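PDB 1O59: allantoicase from Saccharomyces cerevisiae, which catalyses the hydrolysis of allantoate to (S)-ureidoglycolate and urea, letting yeast use purines as a secondary nitrogen source. Local coordinates for residues M91-V96 against K180-G185; E128-E133 against F174-L179. All coordinates share one frame; numbering follows the deposited sequence.

Interaction 1. Residues M91-V96 against K180-G185; sequences MEYDWV and KMYPDG
Lys180 lays its extended chain over one face of the Tyr93 ring: CD lies 3.7 Å from the centroid of that ring and only 7° off its normal, the geometry of a CH-pi contact. CE continues toward the phenol end, 3.4 Å from Tyr93 CZ. The ammonium group beyond forms a salt bridge with Glu128 and gives a proton to a water, which in turn makes a weak bond to Tyr93 OH; that hydroxyl is also hydrogen-bonded to Glu141.

Met181 supplies the backbone pairing. Its N donates to Asp94 O at 2.8 Å in a nearly straight bond, while Asp94 N returns a more bent one to Met181 O. The Asp94 carboxylate is held by Ser50, Thr85 and Arg86.

Tyr182 receives Tyr93 CB over a ring face, 4.1 Å from the centroid of the Tyr182 ring and toward its rim. The two rings form an offset edge-to-face pair, Tyr93 presenting its edge, with planes 63° apart. Because chi1 of Tyr93 is 58°, CG sits between the backbone N and the carbonyl carbon, and the ring runs alongside Tyr182. Glu92 also follows Tyr182, its carboxyl carbon at the ring edge.

Pro183, entered through a cis peptide, brings its CA within 3.5 Å of Glu92 O in a CA-H...O contact. Asp184 then places CB 3.3 Å from Asp94 OD2, while its own carboxylate bonds to Asn89 N.

The hydrogen-bonded Asp94-Met181 pair and the non-hydrogen-bonded Trp95-Lys180 pair identify neighbouring antiparallel strands, 94-99 and 176-182, in the five-stranded sheet of the first allantoicase repeat.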
# COMPACT_ATOMS: atom_id res chain seq x y z
N MSE A 91 -7.18 11.97 -29.44
CA MSE A 91 -6.87 10.57 -29.28
C MSE A 91 -8.04 9.87 -28.57
O MSE A 91 -8.97 10.53 -28.06
CB MSE A 91 -5.53 10.39 -28.59
CG MSE A 91 -4.38 11.07 -29.35
SE MSE A 91 -4.16 10.39 -31.18
CE MSE A 91 -2.90 8.86 -30.68
N GLU A 92 -8.02 8.53 -28.60
CA GLU A 92 -9.07 7.70 -28.02
C GLU A 92 -9.03 7.80 -26.50
O GLU A 92 -10.04 7.63 -25.83
CB GLU A 92 -8.87 6.25 -28.46
CG GLU A 92 -10.04 5.31 -28.17
CD GLU A 92 -9.71 3.77 -28.10
OE1 GLU A 92 -8.51 3.34 -28.09
OE2 GLU A 92 -10.72 2.97 -28.02
N TYR A 93 -7.85 8.04 -25.96
CA TYR A 93 -7.67 8.06 -24.51
C TYR A 93 -6.46 8.88 -24.08
O TYR A 93 -5.49 9.03 -24.81
CB TYR A 93 -7.55 6.62 -23.93
CG TYR A 93 -6.43 5.82 -24.54
CD1 TYR A 93 -5.14 5.94 -24.07
CD2 TYR A 93 -6.65 4.99 -25.62
CE1 TYR A 93 -4.10 5.24 -24.65
CE2 TYR A 93 -5.62 4.28 -26.21
CZ TYR A 93 -4.35 4.41 -25.71
OH TYR A 93 -3.31 3.72 -26.28
N ASP A 94 -6.57 9.45 -22.88
CA ASP A 94 -5.43 9.94 -22.14
C ASP A 94 -4.86 8.79 -21.32
O ASP A 94 -5.57 7.82 -21.02
CB ASP A 94 -5.83 11.09 -21.19
CG ASP A 94 -5.80 12.44 -21.86
OD1 ASP A 94 -4.74 12.76 -22.50
OD2 ASP A 94 -6.78 13.23 -21.81
N TRP A 95 -3.58 8.91 -20.95
CA TRP A 95 -2.89 7.86 -20.23
C TRP A 95 -1.78 8.35 -19.30
O TRP A 95 -1.24 9.45 -19.43
CB TRP A 95 -2.30 6.86 -21.21
CG TRP A 95 -1.47 7.50 -22.22
CD1 TRP A 95 -1.86 7.89 -23.45
CD2 TRP A 95 -0.07 7.84 -22.11
NE1 TRP A 95 -0.80 8.47 -24.11
CE2 TRP A 95 0.30 8.45 -23.30
CE3 TRP A 95 0.89 7.69 -21.12
CZ2 TRP A 95 1.59 8.90 -23.53
CZ3 TRP A 95 2.16 8.14 -21.35
CH2 TRP A 95 2.50 8.74 -22.54
N VAL A 96 -1.45 7.49 -18.34
CA VAL A 96 -0.33 7.71 -17.44
C VAL A 96 0.36 6.38 -17.21
O VAL A 96 -0.30 5.34 -17.02
CB VAL A 96 -0.78 8.38 -16.09
CG1 VAL A 96 -1.98 7.69 -15.51
CG2 VAL A 96 0.33 8.38 -15.09
N LYS A 180 -5.52 4.12 -18.53
CA LYS A 180 -6.13 4.76 -19.69
C LYS A 180 -7.47 5.36 -19.26
O LYS A 180 -8.28 4.69 -18.65
CB LYS A 180 -6.36 3.74 -20.81
CG LYS A 180 -5.14 3.02 -21.37
CD LYS A 180 -5.53 2.37 -22.72
CE LYS A 180 -4.33 1.82 -23.50
NZ LYS A 180 -4.72 0.97 -24.70
N MSE A 181 -7.69 6.62 -19.61
CA MSE A 181 -8.96 7.34 -19.40
C MSE A 181 -9.54 7.75 -20.76
O MSE A 181 -8.87 8.45 -21.55
CB MSE A 181 -8.67 8.59 -18.55
CG MSE A 181 -9.73 9.70 -18.55
SE MSE A 181 -9.45 10.98 -17.08
CE MSE A 181 -7.86 11.64 -17.60
N TYR A 182 -10.77 7.32 -21.02
CA TYR A 182 -11.40 7.53 -22.31
C TYR A 182 -12.50 8.59 -22.25
O TYR A 182 -13.55 8.33 -21.62
CB TYR A 182 -12.05 6.23 -22.80
CG TYR A 182 -11.16 5.01 -22.89
CD1 TYR A 182 -10.86 4.24 -21.75
CD2 TYR A 182 -10.69 4.56 -24.12
CE1 TYR A 182 -10.10 3.09 -21.84
CE2 TYR A 182 -9.92 3.41 -24.22
CZ TYR A 182 -9.63 2.67 -23.09
OH TYR A 182 -8.86 1.54 -23.20
N PRO A 183 -12.33 9.76 -22.90
CA PRO A 183 -11.16 10.14 -23.69
C PRO A 183 -10.26 11.14 -22.98
O PRO A 183 -9.12 11.35 -23.40
CB PRO A 183 -11.79 10.80 -24.90
CG PRO A 183 -12.97 11.46 -24.33
CD PRO A 183 -13.51 10.54 -23.27
N ASP A 184 -10.79 11.71 -21.90
CA ASP A 184 -10.17 12.77 -21.14
C ASP A 184 -11.06 13.06 -19.90
O ASP A 184 -12.20 12.60 -19.84
CB ASP A 184 -9.96 14.03 -21.99
CG ASP A 184 -11.21 14.53 -22.67
OD1 ASP A 184 -12.10 15.07 -21.99
OD2 ASP A 184 -11.38 14.50 -23.90
N GLY A 185 -10.52 13.80 -18.93
CA GLY A 185 -11.26 14.18 -17.73
C GLY A 185 -10.41 14.25 -16.47
O GLY A 185 -9.23 14.54 -16.52
O HOH W 1 -2.21 0.60 -25.89

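Interaction 2. Residues E128-E133 against F174-L179; sequences EALYDE and FTHIKL
Glu128 and Lys178 form a hydrogen-bonded pair in the antiparallel sheet of the first allantoicase repeat, and the pairing closes at its other end in a classic beta bulge, where Thr175 and His176 both face Leu130. Strands 128-130 and 176-179 run at 158° to one another, their axes approaching to 4.6 Å.

Among the backbone bonds, Glu128 and Lys178 exchange two, and Leu130 N donates to His176 O. The bulge is seen in the doubled use of Leu130 O, which accepts Thr175 N at 2.8 Å and His176 N at 3.1 Å.

The charged contact pairs Lys178 NZ with Glu128 OE1 at 3.1 Å, the ammonium meeting the carboxylate from above its plane; the other oxygen of Glu128 forms a salt bridge with Lys180. Both side chains run the same way from the sheet, and the bend of Lys178 at chi3 (-60°) brings NZ back to its partner. Glu141 offers Lys178 a second carboxylate, and the indole of Trp146 adds a cation-pi contact.

Apolar packing occupies the sheet face bearing Ala129 and Ile177. Ala129 CB stands over one face of the Phe174 ring, 3.5 Å from Phe174 CG, with Leu130 C at the ring edge; Ile177 CD1 reaches the same methyl. A serine in place of Phe174 would probably leave the Ala129 methyl without its ring cover and open a gap beside Leu130. Beyond the strand, Thr175 CG2 touches Tyr131 CD1 at 3.6 Å.

The hydroxyl of Thr175 carries the pairing one step past the strand: Thr175 OG1 accepts Asp132 N at 2.9 Å and lies in the plane of the His176 ring, 2.7 Å from His176 ND1.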
# COMPACT_ATOMS: atom_id res chain seq x y z
N GLU A 128 -3.68 -1.47 -18.15
CA GLU A 128 -2.71 -2.39 -18.76
C GLU A 128 -1.48 -2.43 -17.89
O GLU A 128 -1.27 -1.56 -17.02
CB GLU A 128 -2.33 -1.92 -20.14
CG GLU A 128 -3.53 -1.58 -21.02
CD GLU A 128 -3.17 -1.29 -22.48
OE1 GLU A 128 -1.99 -1.05 -22.79
OE2 GLU A 128 -4.09 -1.28 -23.33
N ALA A 129 -0.67 -3.47 -18.09
CA ALA A 129 0.57 -3.64 -17.34
C ALA A 129 1.66 -4.22 -18.21
O ALA A 129 1.41 -4.81 -19.24
CB ALA A 129 0.35 -4.52 -16.12
N LEU A 130 2.90 -4.00 -17.79
CA LEU A 130 4.01 -4.72 -18.38
C LEU A 130 5.12 -5.11 -17.39
O LEU A 130 5.22 -4.60 -16.27
CB LEU A 130 4.57 -3.98 -19.61
CG LEU A 130 5.45 -2.71 -19.59
CD1 LEU A 130 6.85 -2.90 -18.92
CD2 LEU A 130 5.63 -2.26 -21.05
N TYR A 131 5.94 -6.03 -17.86
CA TYR A 131 7.07 -6.54 -17.14
C TYR A 131 8.37 -6.08 -17.82
O TYR A 131 8.67 -6.50 -18.94
CB TYR A 131 7.04 -8.06 -17.10
CG TYR A 131 8.15 -8.60 -16.27
CD1 TYR A 131 8.07 -8.53 -14.90
CD2 TYR A 131 9.29 -9.16 -16.85
CE1 TYR A 131 9.09 -8.99 -14.10
CE2 TYR A 131 10.32 -9.64 -16.05
CZ TYR A 131 10.20 -9.54 -14.67
OH TYR A 131 11.17 -10.00 -13.82
N ASP A 132 9.13 -5.25 -17.11
CA ASP A 132 10.40 -4.75 -17.60
C ASP A 132 11.53 -5.08 -16.63
O ASP A 132 11.38 -4.99 -15.42
CB ASP A 132 10.30 -3.26 -17.83
CG ASP A 132 11.61 -2.63 -18.19
OD1 ASP A 132 12.27 -3.13 -19.13
OD2 ASP A 132 12.04 -1.63 -17.58
N GLU A 133 12.66 -5.50 -17.19
CA GLU A 133 13.81 -5.95 -16.41
C GLU A 133 14.80 -4.80 -16.17
O GLU A 133 14.86 -4.26 -15.07
CB GLU A 133 14.47 -7.11 -17.13
CG GLU A 133 13.63 -8.39 -17.16
CD GLU A 133 14.35 -9.56 -16.48
OE1 GLU A 133 14.32 -9.65 -15.22
OE2 GLU A 133 14.95 -10.37 -17.21
N PHE A 174 4.22 -8.25 -13.13
CA PHE A 174 4.43 -6.98 -13.82
C PHE A 174 5.20 -5.98 -12.94
O PHE A 174 5.28 -6.16 -11.72
CB PHE A 174 3.08 -6.37 -14.21
CG PHE A 174 2.25 -7.26 -15.09
CD1 PHE A 174 2.55 -7.39 -16.42
CD2 PHE A 174 1.20 -8.01 -14.57
CE1 PHE A 174 1.81 -8.21 -17.24
CE2 PHE A 174 0.46 -8.83 -15.41
CZ PHE A 174 0.76 -8.91 -16.73
N THR A 175 5.74 -4.94 -13.59
CA THR A 175 6.58 -3.90 -12.96
C THR A 175 6.07 -2.48 -13.17
O THR A 175 6.46 -1.58 -12.44
CB THR A 175 7.99 -3.92 -13.57
OG1 THR A 175 7.88 -3.69 -14.98
CG2 THR A 175 8.70 -5.29 -13.46
N HIS A 176 5.27 -2.28 -14.21
CA HIS A 176 4.77 -0.98 -14.65
C HIS A 176 3.26 -1.08 -14.97
O HIS A 176 2.80 -2.10 -15.46
CB HIS A 176 5.46 -0.56 -15.94
CG HIS A 176 6.89 -0.14 -15.77
ND1 HIS A 176 7.91 -1.04 -15.56
CD2 HIS A 176 7.46 1.09 -15.83
CE1 HIS A 176 9.05 -0.39 -15.47
NE2 HIS A 176 8.81 0.91 -15.64
N ILE A 177 2.53 0.00 -14.72
CA ILE A 177 1.09 0.08 -14.94
C ILE A 177 0.79 1.24 -15.88
O ILE A 177 1.41 2.29 -15.78
CB ILE A 177 0.36 0.29 -13.57
CG1 ILE A 177 0.62 -0.92 -12.63
CG2 ILE A 177 -1.15 0.56 -13.77
CD1 ILE A 177 0.27 -2.23 -13.22
N LYS A 178 -0.17 1.01 -16.77
CA LYS A 178 -0.73 2.05 -17.64
C LYS A 178 -2.20 2.23 -17.33
O LYS A 178 -3.01 1.29 -17.43
CB LYS A 178 -0.58 1.71 -19.13
CG LYS A 178 -0.61 2.95 -20.05
CD LYS A 178 -1.06 2.68 -21.47
CE LYS A 178 -0.18 1.71 -22.19
NZ LYS A 178 -0.53 1.55 -23.61
N LEU A 179 -2.55 3.44 -16.95
CA LEU A 179 -3.93 3.82 -16.74
C LEU A 179 -4.41 4.56 -17.98
O LEU A 179 -3.76 5.49 -18.43
CB LEU A 179 -4.03 4.71 -15.50
CG LEU A 179 -5.34 5.45 -15.23
CD1 LEU A 179 -6.45 4.50 -14.87
CD2 LEU A 179 -5.04 6.44 -14.10

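Interactions 1 and 2 share strand 176-182, which lies between strands 94-99 and 124-130 in one antiparallel sheet; their centres are about 17 Å apart. Along the chain, interaction 2 is nested within the loop that interaction 1 closes. Two bonds tie them directly: Lys180 NZ meets Glu128 OE2 at 2.7 Å in a salt bridge, and Val96 O lies 2.9 Å from Leu179 N, a probable hydrogen bond. Glu128 thus meets Lys178 with OE1 and Lys180 with OE2, so one carboxylate is shared between the two contacts. Glu141 is likewise common, reaching Tyr93 OH and Lys178 NZ. Interaction 2 is the more buried, interaction 1 the outer end of the shared strand.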